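Local coordinates for NanS-p (Escherichia phage vB_EcoP_24B, PDB 6YP6), which probably acts as a carbohydrate esterase that removes acetyl groups from sialic acids, and probably binds such sugars, at residues S52-E57 against V196-R201. Residues are numbered along the deposited sequence; the frame is centred on the assembly and turned at random.
Sequences SSWVLE and VTDITR
The indole of Trp54 lies with one face over the backbone and carboxylate of Asp198: the Asp198 backbone N sits over the ring centre, Thr197 C is displaced toward the rim, and the carboxylate is nearly parallel to the ring, the planes 13° apart, with Asp198 CG 3.3 Å from Trp54 NE1. Leu45 and Lys47 also touch the indole. At the far end of the contact, Ser52 CA lies over the centre of one face of the Arg201 guanidinium, whose NH1 is hydrogen-bonded to Gly50 O.

Beyond the last bridged pair, the Asp198 carboxylate binds the backbone and side chain of 53-54. Its OD1 accepts from Ser53 OG at 2.7 Å on the anti side and from Trp54 N at 2.9 Å on the syn side, the two donors coming from opposite faces of the carboxylate plane. Asp198 OD2 is turned to Lys47, in a salt bridge, and to Thr204, so both oxygens are held and rotation of the group is probably restrained.

The site exemplifies how side chains can carry on the pairing of antiparallel strands past their last bridge, here where neighbours 55-59 and 193-197 of a seven-stranded sheet give way to loops. Leu56 and Val196 form a hydrogen-bonded pair, with Leu56 N 2.8 Å from Val196 O and the reciprocal bond equally straight; Val55 and Thr197 follow as a non-hydrogen-bonded pair.

Thr197 OG1 donates to Trp54 O at 2.8 Å, reaching across because chi1 of 178° turns it away from the Thr197 backbone N; it also accepts from Ile199 N, two residues on, which closes an ST turn where 198-201 leaves the sheet.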
loop_
_atom_site.group_PDB
_atom_site.type_symbol
_atom_site.label_atom_id
_atom_site.label_comp_id
_atom_site.label_asym_id
_atom_site.label_seq_id
_atom_site.Cartn_x
_atom_site.Cartn_y
_atom_site.Cartn_z
ATOM N N SER A 52 -8.628 12.574 -12.844
ATOM C CA SER A 52 -8.765 11.929 -11.546
ATOM C C SER A 52 -7.600 10.988 -11.262
ATOM O O SER A 52 -7.115 10.275 -12.144
ATOM C CB SER A 52 -10.079 11.144 -11.484
ATOM O OG SER A 52 -11.193 12.006 -11.313
ATOM N N SER A 53 -7.141 11.023 -10.018
ATOM C CA SER A 53 -6.255 9.997 -9.491
ATOM C C SER A 53 -6.882 8.623 -9.671
ATOM O O SER A 53 -8.104 8.468 -9.607
ATOM C CB SER A 53 -6.070 10.331 -8.008
ATOM O OG SER A 53 -5.423 9.319 -7.296
ATOM N N TRP A 54 -6.050 7.619 -9.914
ATOM C CA TRP A 54 -6.583 6.271 -9.988
ATOM C C TRP A 54 -6.686 5.673 -8.593
ATOM O O TRP A 54 -5.927 6.008 -7.682
ATOM C CB TRP A 54 -5.776 5.347 -10.900
ATOM C CG TRP A 54 -4.325 5.216 -10.621
ATOM C CD1 TRP A 54 -3.334 5.852 -11.282
ATOM C CD2 TRP A 54 -3.685 4.375 -9.640
ATOM N NE1 TRP A 54 -2.119 5.491 -10.781
ATOM C CE2 TRP A 54 -2.302 4.578 -9.772
ATOM C CE3 TRP A 54 -4.150 3.477 -8.668
ATOM C CZ2 TRP A 54 -1.377 3.938 -8.962
ATOM C CZ3 TRP A 54 -3.224 2.831 -7.861
ATOM C CH2 TRP A 54 -1.850 3.068 -8.014
ATOM N N VAL A 55 -7.667 4.791 -8.435
ATOM C CA VAL A 55 -7.922 4.111 -7.173
ATOM C C VAL A 55 -8.311 2.671 -7.465
ATOM O O VAL A 55 -9.199 2.414 -8.283
ATOM C CB VAL A 55 -9.051 4.773 -6.353
ATOM C CG1 VAL A 55 -9.192 4.067 -4.997
ATOM C CG2 VAL A 55 -8.806 6.245 -6.148
ATOM N N LEU A 56 -7.668 1.743 -6.776
ATOM C CA LEU A 56 -8.051 0.345 -6.739
ATOM C C LEU A 56 -8.558 0.048 -5.340
ATOM O O LEU A 56 -7.954 0.483 -4.365
ATOM C CB LEU A 56 -6.846 -0.554 -7.010
ATOM C CG LEU A 56 -6.011 -0.196 -8.234
ATOM C CD1 LEU A 56 -4.824 -1.146 -8.304
ATOM C CD2 LEU A 56 -6.812 -0.245 -9.511
ATOM N N GLU A 57 -9.658 -0.691 -5.230
ATOM C CA GLU A 57 -10.244 -0.993 -3.933
ATOM C C GLU A 57 -10.612 -2.463 -3.831
ATOM O O GLU A 57 -11.106 -3.062 -4.793
ATOM C CB GLU A 57 -11.526 -0.167 -3.658
ATOM C CG GLU A 57 -11.310 1.324 -3.718
ATOM C CD GLU A 57 -12.593 2.120 -3.659
ATOM O OE1 GLU A 57 -13.586 1.626 -3.098
ATOM O OE2 GLU A 57 -12.603 3.261 -4.162
ATOM N N VAL A 196 -5.843 1.570 -2.850
ATOM C CA VAL A 196 -4.523 1.810 -3.417
ATOM C C VAL A 196 -4.701 2.910 -4.454
ATOM O O VAL A 196 -5.573 2.812 -5.318
ATOM C CB VAL A 196 -3.954 0.533 -4.057
ATOM C CG1 VAL A 196 -2.513 0.751 -4.455
ATOM C CG2 VAL A 196 -4.079 -0.640 -3.100
ATOM N N THR A 197 -3.911 3.976 -4.354
ATOM C CA THR A 197 -4.169 5.150 -5.183
ATOM C C THR A 197 -2.889 5.916 -5.446
ATOM O O THR A 197 -1.979 5.887 -4.629
ATOM C CB THR A 197 -5.201 6.064 -4.481
ATOM O OG1 THR A 197 -5.433 7.234 -5.266
ATOM C CG2 THR A 197 -4.735 6.501 -3.097
ATOM N N ASP A 198 -2.843 6.647 -6.557
ATOM C CA ASP A 198 -1.736 7.581 -6.772
ATOM C C ASP A 198 -1.999 8.974 -6.193
ATOM O O ASP A 198 -1.198 9.875 -6.439
ATOM C CB ASP A 198 -1.279 7.646 -8.235
ATOM C CG ASP A 198 -2.232 8.396 -9.140
ATOM O OD1 ASP A 198 -3.441 8.404 -8.855
ATOM O OD2 ASP A 198 -1.747 8.985 -10.149
ATOM N N ILE A 199 -3.060 9.133 -5.390
ATOM C CA ILE A 199 -3.217 10.230 -4.435
ATOM C C ILE A 199 -3.725 11.519 -5.071
ATOM O O ILE A 199 -4.729 12.093 -4.631
ATOM C CB ILE A 199 -1.908 10.501 -3.652
ATOM C CG1 ILE A 199 -1.375 9.234 -2.964
ATOM C CG2 ILE A 199 -2.129 11.615 -2.630
ATOM C CD1 ILE A 199 0.051 9.387 -2.440
ATOM N N THR A 200 -3.007 12.014 -6.070
ATOM C CA THR A 200 -3.163 13.360 -6.580
ATOM C C THR A 200 -3.558 13.338 -8.047
ATOM O O THR A 200 -3.245 12.395 -8.779
ATOM C CB THR A 200 -1.842 14.120 -6.379
ATOM O OG1 THR A 200 -1.970 15.444 -6.889
ATOM C CG2 THR A 200 -0.658 13.454 -7.091
ATOM N N ARG A 201 -4.253 14.398 -8.478
ATOM C CA ARG A 201 -4.514 14.565 -9.907
ATOM C C ARG A 201 -3.266 14.986 -10.673
ATOM O O ARG A 201 -3.201 14.803 -11.896
ATOM C CB ARG A 201 -5.610 15.606 -10.126
ATOM C CG ARG A 201 -6.978 15.153 -9.676
ATOM C CD ARG A 201 -7.968 16.303 -9.740
ATOM N NE ARG A 201 -9.341 15.827 -9.732
ATOM C CZ ARG A 201 -10.060 15.591 -10.828
ATOM N NH1 ARG A 201 -9.541 15.795 -12.032
ATOM N NH2 ARG A 201 -11.307 15.158 -10.714
#